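Local coordinates for unknown conserved protein BH2331 (Bacillus halodurans, PDB 1VL5), which is a putative methyltransferase that probably uses S-adenosylmethionine as its methyl donor, its natural substrate being unknown, at residues Lys73-Phe78 against Val87-Gly92; His50-Phe55 against Lys60-Phe65; Asn154-Glu159 against Asp215-Lys220. All coordinates share one frame; numbering follows the deposited sequence.

How the contacts relate
From the N terminus, contact 2 comes first: helix 50-55 turns back through a short loop and packs on strand 61-66. The chain then enters helix 69-81 and returns as strand 87-91, and contact 1 closes this second short loop. The two are in series, neither nested nor crossed, yet they touch: strands 61-66 and 87-91 are parallel neighbours in the sheet, K61 forms a salt bridge with E88, and F78 meets H50. Contact 3 also follows in series but spans 55 residues, joining helices 147-160 and 207-218 on the opposite side of the chain's centre; its centre lies about 35 Å from those of both other contacts.

Contact 1 of 3, residues Lys73-Phe78 against Val87-Gly92; sequences KVARAF and VEYVQG
R76 lies over one face of the Y89 ring, and this meeting of helix 73-78 with strand 87-91 makes most of the contact. The touching group is the first methylene of the arginine: R76 CB stands 3.9 Å from the centroid of the Y89 ring, 20° off the ring normal, a CH-pi contact displaced toward the rim on the CZ side. The backbone of the same residue comes closer still, with R76 CA 3.4 Å from Y89 OH, so the phenol end of the tyrosine is laid against the helix itself. R76 CG adds a longer contact, 4.1 Å from Y89 CE1. The preceding residue, A75, approaches the ring obliquely through its carbonyl carbon, with A75 C 4.1 Å from Y89 CE2; its CB stands 4.3 Å from the same atom.

Beyond this first shell, torsions and neighbours set the two groups. With CG anti to the backbone N (chi1 166°) and the chain extended as far as NE, the arginine crosses the tyrosine side chain at about a right angle and carries its guanidinium away from the strand. There R76 NE forms a salt bridge with E80, one turn further along the same helix. On the other face of the Y89 ring sits V87, two residues back on the strand, with its CG1 3.7 Å above the plane. The ring thus has an aliphatic group of its own strand on one face and one of the helix on the other, both toward the rim, which would limit its tilt.

L72 and I79 of helix 69-81 also touch Y89, as does A64 of the adjoining strand. The contact therefore belongs to the beta-alpha-beta unit formed by strand 61-66, helix 69-81 and strand 87-91, with backbone hydrogen bonds pairing A64 with E88 and with V90 and tying the two parallel strands together beneath the helix.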
loop_
_atom_site.group_PDB
_atom_site.type_symbol
_atom_site.label_atom_id
_atom_site.label_comp_id
_atom_site.label_asym_id
_atom_site.label_seq_id
_atom_site.Cartn_x
_atom_site.Cartn_y
_atom_site.Cartn_z
ATOM N N LYS A 73 0.928 18.263 -6.021
ATOM C CA LYS A 73 -0.083 19.164 -6.647
ATOM C C LYS A 73 -1.412 18.451 -6.821
ATOM O O LYS A 73 -2.502 19.019 -6.634
ATOM C CB LYS A 73 0.369 19.622 -8.038
ATOM C CG LYS A 73 1.157 20.862 -8.067
ATOM C CD LYS A 73 1.631 21.084 -9.535
ATOM C CE LYS A 73 2.898 21.917 -9.661
ATOM N NZ LYS A 73 3.606 21.516 -10.925
ATOM N N VAL A 74 -1.320 17.196 -7.215
ATOM C CA VAL A 74 -2.503 16.419 -7.485
ATOM C C VAL A 74 -3.191 16.048 -6.190
ATOM O O VAL A 74 -4.398 16.131 -6.097
ATOM C CB VAL A 74 -2.178 15.184 -8.328
ATOM C CG1 VAL A 74 -3.320 14.144 -8.269
ATOM C CG2 VAL A 74 -1.905 15.615 -9.780
ATOM N N ALA A 75 -2.430 15.671 -5.189
ATOM C CA ALA A 75 -2.998 15.372 -3.895
ATOM C C ALA A 75 -3.697 16.590 -3.359
ATOM O O ALA A 75 -4.785 16.487 -2.836
ATOM C CB ALA A 75 -1.930 14.944 -2.946
ATOM N N ARG A 76 -3.053 17.743 -3.462
ATOM C CA ARG A 76 -3.619 18.982 -2.921
ATOM C C ARG A 76 -4.938 19.355 -3.572
ATOM O O ARG A 76 -5.851 19.860 -2.889
ATOM C CB ARG A 76 -2.619 20.115 -3.115
ATOM C CG ARG A 76 -3.199 21.476 -2.900
ATOM C CD ARG A 76 -2.179 22.553 -2.882
ATOM N NE ARG A 76 -2.822 23.875 -2.943
ATOM C CZ ARG A 76 -2.150 25.025 -2.891
ATOM N NH1 ARG A 76 -0.839 25.043 -2.740
ATOM N NH2 ARG A 76 -2.775 26.172 -2.980
ATOM N N ALA A 77 -5.021 19.168 -4.894
ATOM C CA ALA A 77 -6.239 19.491 -5.628
ATOM C C ALA A 77 -7.379 18.652 -5.086
ATOM O O ALA A 77 -8.441 19.170 -4.844
ATOM C CB ALA A 77 -6.083 19.284 -7.138
ATOM N N PHE A 78 -7.129 17.386 -4.829
ATOM C CA PHE A 78 -8.159 16.541 -4.314
ATOM C C PHE A 78 -8.545 16.895 -2.857
ATOM O O PHE A 78 -9.751 17.098 -2.528
ATOM C CB PHE A 78 -7.702 15.104 -4.381
ATOM C CG PHE A 78 -8.671 14.139 -3.749
ATOM C CD1 PHE A 78 -9.876 13.873 -4.342
ATOM C CD2 PHE A 78 -8.334 13.450 -2.598
ATOM C CE1 PHE A 78 -10.752 12.963 -3.781
ATOM C CE2 PHE A 78 -9.196 12.566 -2.045
ATOM C CZ PHE A 78 -10.398 12.297 -2.638
ATOM N N VAL A 87 -3.617 20.427 6.210
ATOM C CA VAL A 87 -2.724 19.460 5.578
ATOM C C VAL A 87 -1.539 20.240 5.023
ATOM O O VAL A 87 -1.709 21.257 4.326
ATOM C CB VAL A 87 -3.372 18.666 4.404
ATOM C CG1 VAL A 87 -2.354 17.667 3.805
ATOM C CG2 VAL A 87 -4.675 17.953 4.840
ATOM N N GLU A 88 -0.355 19.743 5.326
ATOM C CA GLU A 88 0.906 20.283 4.824
ATOM C C GLU A 88 1.522 19.281 3.833
ATOM O O GLU A 88 1.638 18.090 4.142
ATOM C CB GLU A 88 1.864 20.531 5.985
ATOM C CG GLU A 88 3.201 21.159 5.492
ATOM C CD GLU A 88 4.069 21.760 6.608
ATOM O OE1 GLU A 88 3.925 21.292 7.766
ATOM O OE2 GLU A 88 4.883 22.699 6.305
ATOM N N TYR A 89 1.909 19.765 2.655
ATOM C CA TYR A 89 2.445 18.932 1.572
ATOM C C TYR A 89 3.966 19.060 1.598
ATOM O O TYR A 89 4.533 20.180 1.620
ATOM C CB TYR A 89 1.832 19.370 0.222
ATOM C CG TYR A 89 0.287 19.322 0.264
ATOM C CD1 TYR A 89 -0.453 20.390 0.723
ATOM C CD2 TYR A 89 -0.405 18.172 -0.116
ATOM C CE1 TYR A 89 -1.861 20.326 0.798
ATOM C CE2 TYR A 89 -1.788 18.070 -0.022
ATOM C CZ TYR A 89 -2.519 19.182 0.414
ATOM O OH TYR A 89 -3.894 19.108 0.500
ATOM N N VAL A 90 4.640 17.909 1.636
ATOM C CA VAL A 90 6.083 17.851 1.834
ATOM C C VAL A 90 6.700 16.803 0.904
ATOM O O VAL A 90 6.217 15.683 0.783
ATOM C CB VAL A 90 6.464 17.531 3.334
ATOM C CG1 VAL A 90 8.015 17.401 3.509
ATOM C CG2 VAL A 90 5.883 18.611 4.293
ATOM N N GLN A 91 7.778 17.178 0.241
ATOM C CA GLN A 91 8.378 16.321 -0.740
ATOM C C GLN A 91 9.532 15.561 -0.104
ATOM O O GLN A 91 10.258 16.111 0.737
ATOM C CB GLN A 91 8.854 17.198 -1.886
ATOM C CG GLN A 91 9.499 16.490 -3.029
ATOM C CD GLN A 91 10.086 17.498 -4.045
ATOM O OE1 GLN A 91 9.417 18.466 -4.445
ATOM N NE2 GLN A 91 11.330 17.274 -4.443
ATOM N N GLY A 92 9.695 14.284 -0.481
ATOM C CA GLY A 92 10.845 13.503 -0.055
ATOM C C GLY A 92 10.642 11.997 -0.211
ATOM O O GLY A 92 9.582 11.508 -0.655
#

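Contact 2 of 3, residues His50-Phe55 against Lys60-Phe65; sequences HVANAF and KKVVAF
V62 meets A52 and F55 with its two methyls divided between them: CG1 lies anti to the backbone N (chi1 -176°) and CG2 anti to the carbonyl carbon, a setting that turns CG1 to A52 and CG2 to F55. The setting is a Rossmann-like beta-alpha-beta unit, in which strand 40-44, helix 50-55 and strand 61-66 follow one another and the two strands pair in parallel. The return strand runs almost exactly against the helix, at 175° between their N-to-C directions, and their axes come within 8.8 Å.

The small side chain of A52 suits this close approach. Its CB is directed at the strand and bears on both V62 and A64, whose small methyl lies 4.2 Å from A52 CB. With alanine on each side, the CA atoms of A52 and A64 come to 6.2 Å of each other. A52 also fits the last position of a GxGxxA pattern with G47 and G49, consistent with the glycine-rich region that follows the first strand in Rossmann-type methyltransferases, and its backbone N is hydrogen-bonded to D43 on strand 40-44.

One turn on, F55 contributes its CB rather than its ring. The CB is directed at the strand, but with chi1 at -89° the phenyl group turns away, to pack against L29 and M30 of helix 26-33 and T108 of strand 104-110. F55 thus joins strand 61-66, through its base, to helix 26-33 and strand 104-110, through its ring. No hydrogen bond crosses between the two segments, whose four touching residues are all buried and meet through apolar groups. F55 CB stands 4.5 Å from V62 CG2, a loose contact beside the closer one at the other branch, where V62 CG1 lies 3.7 Å from A52 CB.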
loop_
_atom_site.group_PDB
_atom_site.type_symbol
_atom_site.label_atom_id
_atom_site.label_comp_id
_atom_site.label_asym_id
_atom_site.label_seq_id
_atom_site.Cartn_x
_atom_site.Cartn_y
_atom_site.Cartn_z
ATOM N N HIS A 50 -5.621 10.151 -0.891
ATOM C CA HIS A 50 -6.886 9.657 -0.308
ATOM C C HIS A 50 -6.804 9.373 1.169
ATOM O O HIS A 50 -7.810 9.457 1.848
ATOM C CB HIS A 50 -7.366 8.390 -1.011
ATOM C CG HIS A 50 -7.802 8.617 -2.420
ATOM N ND1 HIS A 50 -7.999 9.876 -2.942
ATOM C CD2 HIS A 50 -8.102 7.749 -3.407
ATOM C CE1 HIS A 50 -8.380 9.774 -4.200
ATOM N NE2 HIS A 50 -8.459 8.494 -4.503
ATOM N N VAL A 51 -5.655 8.894 1.641
ATOM C CA VAL A 51 -5.536 8.625 3.072
ATOM C C VAL A 51 -5.525 9.948 3.886
ATOM O O VAL A 51 -6.259 10.090 4.867
ATOM C CB VAL A 51 -4.346 7.686 3.386
ATOM C CG1 VAL A 51 -4.199 7.421 4.889
ATOM C CG2 VAL A 51 -4.529 6.351 2.690
ATOM N N ALA A 52 -4.670 10.888 3.514
ATOM C CA ALA A 52 -4.646 12.164 4.165
ATOM C C ALA A 52 -6.019 12.783 4.157
ATOM O O ALA A 52 -6.440 13.397 5.145
ATOM C CB ALA A 52 -3.643 13.142 3.455
ATOM N N ASN A 53 -6.700 12.673 3.012
ATOM C CA ASN A 53 -8.058 13.210 2.858
ATOM C C ASN A 53 -9.016 12.639 3.908
ATOM O O ASN A 53 -9.772 13.376 4.533
ATOM C CB ASN A 53 -8.608 12.804 1.501
ATOM C CG ASN A 53 -9.933 13.445 1.204
ATOM O OD1 ASN A 53 -10.006 14.647 0.960
ATOM N ND2 ASN A 53 -10.993 12.625 1.174
ATOM N N ALA A 54 -8.957 11.309 4.062
ATOM C CA ALA A 54 -9.809 10.616 5.024
ATOM C C ALA A 54 -9.487 10.951 6.478
ATOM O O ALA A 54 -10.392 11.059 7.274
ATOM C CB ALA A 54 -9.708 9.114 4.800
ATOM N N PHE A 55 -8.209 11.123 6.817
ATOM C CA PHE A 55 -7.780 11.314 8.211
ATOM C C PHE A 55 -7.985 12.756 8.670
ATOM O O PHE A 55 -8.308 13.029 9.859
ATOM C CB PHE A 55 -6.307 10.888 8.396
ATOM C CG PHE A 55 -6.123 9.416 8.740
ATOM C CD1 PHE A 55 -6.380 8.436 7.823
ATOM C CD2 PHE A 55 -5.712 9.036 9.990
ATOM C CE1 PHE A 55 -6.232 7.094 8.135
ATOM C CE2 PHE A 55 -5.525 7.716 10.294
ATOM C CZ PHE A 55 -5.803 6.736 9.367
ATOM N N LYS A 60 -5.419 16.434 14.272
ATOM C CA LYS A 60 -4.953 17.816 14.435
ATOM C C LYS A 60 -4.324 18.296 13.141
ATOM O O LYS A 60 -4.690 19.357 12.616
ATOM C CB LYS A 60 -3.967 17.936 15.619
ATOM C CG LYS A 60 -3.482 19.356 15.884
ATOM C CD LYS A 60 -2.449 19.505 17.062
ATOM N N LYS A 61 -3.377 17.515 12.635
ATOM C CA LYS A 61 -2.636 17.897 11.432
ATOM C C LYS A 61 -2.208 16.690 10.643
ATOM O O LYS A 61 -1.876 15.647 11.223
ATOM C CB LYS A 61 -1.384 18.650 11.837
ATOM C CG LYS A 61 -0.454 18.885 10.661
ATOM C CD LYS A 61 0.452 20.082 10.835
ATOM C CE LYS A 61 1.372 20.198 9.634
ATOM N NZ LYS A 61 2.410 21.144 9.970
ATOM N N VAL A 62 -2.164 16.833 9.319
ATOM C CA VAL A 62 -1.641 15.783 8.425
ATOM C C VAL A 62 -0.509 16.349 7.549
ATOM O O VAL A 62 -0.627 17.441 6.988
ATOM C CB VAL A 62 -2.720 15.181 7.498
ATOM C CG1 VAL A 62 -2.134 14.027 6.662
ATOM C CG2 VAL A 62 -3.980 14.703 8.297
ATOM N N VAL A 63 0.582 15.589 7.429
ATOM C CA VAL A 63 1.597 15.880 6.461
ATOM C C VAL A 63 1.432 14.874 5.363
ATOM O O VAL A 63 1.601 13.691 5.588
ATOM C CB VAL A 63 3.017 15.826 7.056
ATOM C CG1 VAL A 63 4.059 16.006 5.996
ATOM C CG2 VAL A 63 3.170 16.892 8.153
ATOM N N ALA A 64 1.109 15.345 4.161
ATOM C CA ALA A 64 1.018 14.495 2.968
ATOM C C ALA A 64 2.357 14.539 2.267
ATOM O O ALA A 64 2.804 15.602 1.791
ATOM C CB ALA A 64 -0.125 15.023 2.059
ATOM N N PHE A 65 2.998 13.377 2.179
ATOM C CA PHE A 65 4.403 13.280 1.817
ATOM C C PHE A 65 4.591 12.418 0.564
ATOM O O PHE A 65 4.130 11.254 0.519
ATOM C CB PHE A 65 5.078 12.628 3.025
ATOM C CG PHE A 65 6.548 12.425 2.913
ATOM C CD1 PHE A 65 7.432 13.517 2.924
ATOM C CD2 PHE A 65 7.075 11.145 2.889
ATOM C CE1 PHE A 65 8.797 13.323 2.879
ATOM C CE2 PHE A 65 8.436 10.959 2.845
ATOM C CZ PHE A 65 9.297 12.090 2.828
#

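Contact 3 of 3, residues Asn154-Glu159 against Asp215-Lys220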
loop_
_atom_site.group_PDB
_atom_site.type_symbol
_atom_site.label_atom_id
_atom_site.label_comp_id
_atom_site.label_asym_id
_atom_site.label_seq_id
_atom_site.Cartn_x
_atom_site.Cartn_y
_atom_site.Cartn_z
ATOM N N ASN A 154 4.022 -11.782 -8.178
ATOM C CA ASN A 154 4.831 -10.615 -8.355
ATOM C C ASN A 154 5.249 -10.403 -9.839
ATOM O O ASN A 154 5.289 -9.259 -10.315
ATOM C CB ASN A 154 6.054 -10.679 -7.442
ATOM C CG ASN A 154 5.781 -10.080 -6.094
ATOM O OD1 ASN A 154 5.492 -8.889 -6.007
ATOM N ND2 ASN A 154 5.791 -10.905 -5.039
ATOM N N TYR A 155 5.573 -11.484 -10.548
ATOM C CA TYR A 155 5.919 -11.365 -11.989
ATOM C C TYR A 155 4.750 -10.731 -12.768
ATOM O O TYR A 155 4.901 -9.787 -13.559
ATOM C CB TYR A 155 6.279 -12.734 -12.587
ATOM C CG TYR A 155 6.469 -12.686 -14.090
ATOM C CD1 TYR A 155 7.708 -12.434 -14.646
ATOM C CD2 TYR A 155 5.384 -12.866 -14.948
ATOM C CE1 TYR A 155 7.861 -12.361 -16.052
ATOM C CE2 TYR A 155 5.522 -12.793 -16.335
ATOM C CZ TYR A 155 6.750 -12.537 -16.898
ATOM O OH TYR A 155 6.832 -12.490 -18.319
ATOM N N VAL A 156 3.559 -11.213 -12.486
ATOM C CA VAL A 156 2.341 -10.680 -13.086
ATOM C C VAL A 156 2.080 -9.203 -12.760
ATOM O O VAL A 156 1.699 -8.397 -13.641
ATOM C CB VAL A 156 1.147 -11.577 -12.669
ATOM C CG1 VAL A 156 -0.144 -10.977 -13.084
ATOM C CG2 VAL A 156 1.326 -13.027 -13.295
ATOM N N GLU A 157 2.274 -8.831 -11.497
ATOM C CA GLU A 157 2.128 -7.439 -11.079
ATOM C C GLU A 157 3.072 -6.498 -11.838
ATOM O O GLU A 157 2.689 -5.364 -12.238
ATOM C CB GLU A 157 2.440 -7.334 -9.591
ATOM C CG GLU A 157 1.403 -7.903 -8.711
ATOM C CD GLU A 157 0.093 -7.174 -8.854
ATOM O OE1 GLU A 157 0.052 -5.937 -8.728
ATOM O OE2 GLU A 157 -0.904 -7.863 -9.104
ATOM N N LYS A 158 4.302 -6.965 -12.014
ATOM C CA LYS A 158 5.302 -6.172 -12.700
ATOM C C LYS A 158 5.126 -6.061 -14.218
ATOM O O LYS A 158 5.457 -5.041 -14.810
ATOM C CB LYS A 158 6.696 -6.615 -12.384
ATOM C CG LYS A 158 7.713 -5.462 -12.569
ATOM C CD LYS A 158 9.018 -5.829 -11.854
ATOM C CE LYS A 158 10.172 -4.927 -12.254
ATOM N NZ LYS A 158 9.697 -3.674 -12.896
ATOM N N GLU A 159 4.619 -7.105 -14.843
ATOM C CA GLU A 159 4.257 -6.989 -16.257
ATOM C C GLU A 159 3.224 -5.927 -16.473
ATOM O O GLU A 159 3.280 -5.208 -17.421
ATOM C CB GLU A 159 3.744 -8.312 -16.783
ATOM C CG GLU A 159 4.819 -9.313 -16.963
ATOM C CD GLU A 159 5.944 -8.858 -17.875
ATOM O OE1 GLU A 159 5.737 -8.582 -19.075
ATOM O OE2 GLU A 159 7.060 -8.787 -17.349
ATOM N N ASP A 215 -2.073 -14.668 -22.094
ATOM C CA ASP A 215 -1.515 -15.897 -22.653
ATOM C C ASP A 215 -0.568 -16.555 -21.661
ATOM O O ASP A 215 -0.658 -17.778 -21.427
ATOM C CB ASP A 215 -0.776 -15.618 -23.984
ATOM C CG ASP A 215 -1.711 -15.408 -25.145
ATOM O OD1 ASP A 215 -2.905 -15.763 -25.010
ATOM O OD2 ASP A 215 -1.250 -14.890 -26.205
ATOM N N PHE A 216 0.289 -15.749 -21.022
ATOM C CA PHE A 216 1.214 -16.279 -20.015
ATOM C C PHE A 216 0.494 -16.895 -18.777
ATOM O O PHE A 216 0.856 -17.966 -18.246
ATOM C CB PHE A 216 2.182 -15.147 -19.573
ATOM C CG PHE A 216 2.998 -15.479 -18.335
ATOM C CD1 PHE A 216 4.191 -16.182 -18.441
ATOM C CD2 PHE A 216 2.557 -15.110 -17.066
ATOM C CE1 PHE A 216 4.936 -16.522 -17.281
ATOM C CE2 PHE A 216 3.288 -15.428 -15.932
ATOM C CZ PHE A 216 4.491 -16.136 -16.050
ATOM N N ILE A 217 -0.485 -16.163 -18.262
ATOM C CA ILE A 217 -1.285 -16.672 -17.163
ATOM C C ILE A 217 -2.111 -17.929 -17.553
ATOM O O ILE A 217 -2.186 -18.914 -16.776
ATOM C CB ILE A 217 -2.226 -15.589 -16.652
ATOM C CG1 ILE A 217 -1.424 -14.416 -16.086
ATOM C CG2 ILE A 217 -3.220 -16.136 -15.663
ATOM C CD1 ILE A 217 -2.317 -13.174 -15.869
ATOM N N LYS A 218 -2.731 -17.902 -18.736
ATOM C CA LYS A 218 -3.664 -18.961 -19.123
ATOM C C LYS A 218 -2.969 -20.344 -19.220
ATOM O O LYS A 218 -3.609 -21.403 -19.031
ATOM C CB LYS A 218 -4.344 -18.606 -20.450
ATOM C CG LYS A 218 -4.837 -19.849 -21.272
ATOM C CD LYS A 218 -5.606 -19.518 -22.556
ATOM C CE LYS A 218 -5.099 -20.420 -23.785
ATOM N NZ LYS A 218 -5.159 -21.976 -23.706
ATOM N N SER A 219 -1.679 -20.337 -19.539
ATOM C CA SER A 219 -0.949 -21.594 -19.798
ATOM C C SER A 219 -0.442 -22.248 -18.545
ATOM O O SER A 219 0.076 -23.351 -18.599
ATOM C CB SER A 219 0.219 -21.336 -20.742
ATOM O OG SER A 219 1.060 -20.344 -20.164
ATOM N N LYS A 220 -0.589 -21.583 -17.408
ATOM C CA LYS A 220 -0.115 -22.135 -16.166
ATOM C C LYS A 220 -0.934 -23.354 -15.749
ATOM O O LYS A 220 -2.083 -23.498 -16.162
ATOM C CB LYS A 220 -0.112 -21.085 -15.067
ATOM C CG LYS A 220 0.866 -19.919 -15.319
ATOM C CD LYS A 220 2.330 -20.358 -15.300
ATOM C CE LYS A 220 3.240 -19.462 -16.217
ATOM N NZ LYS A 220 2.973 -19.545 -17.720
#
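Y155 reaches across from helix 147-160 to F216 on helix 207-218, opening a helix-helix packing contact on the far side of the chain's centre from helix 50-55. Its ring leads with the CD2-CE2 side: Y155 CD2 approaches F216 CE2 to 3.5 Å, and Y155 CE2 lies over one face of the phenylalanine, toward the rim. The planes are inclined at 41° with centroids 4.6 Å apart, an oblique aromatic pair. In both residues CG is anti to the backbone N (chi1 173° in Y155, 168° in F216), which sends the rings out from their helices to meet between them.

Next in sequence, V156 packs against F216 and I217. Its CG2 meets the edge of the F216 ring, 4.1 Å from CE2, and also faces I217, whose side chain it crosses at about a right angle. W199 touches V156 and F196 touches I217, so helix 196-202 joins this buried side. Replacing F216 by an alanine would probably leave Y155 without its aromatic partner and open a gap beside V156 CG2.

The opposite face of the F216 ring is covered by K220 CE. That lysine folds back toward the backbone of F216, and F216 O accepts two hydrogen bonds there, from S219 OG at 3.1 Å, above the carbonyl plane, and from K220 NZ at 2.7 Å.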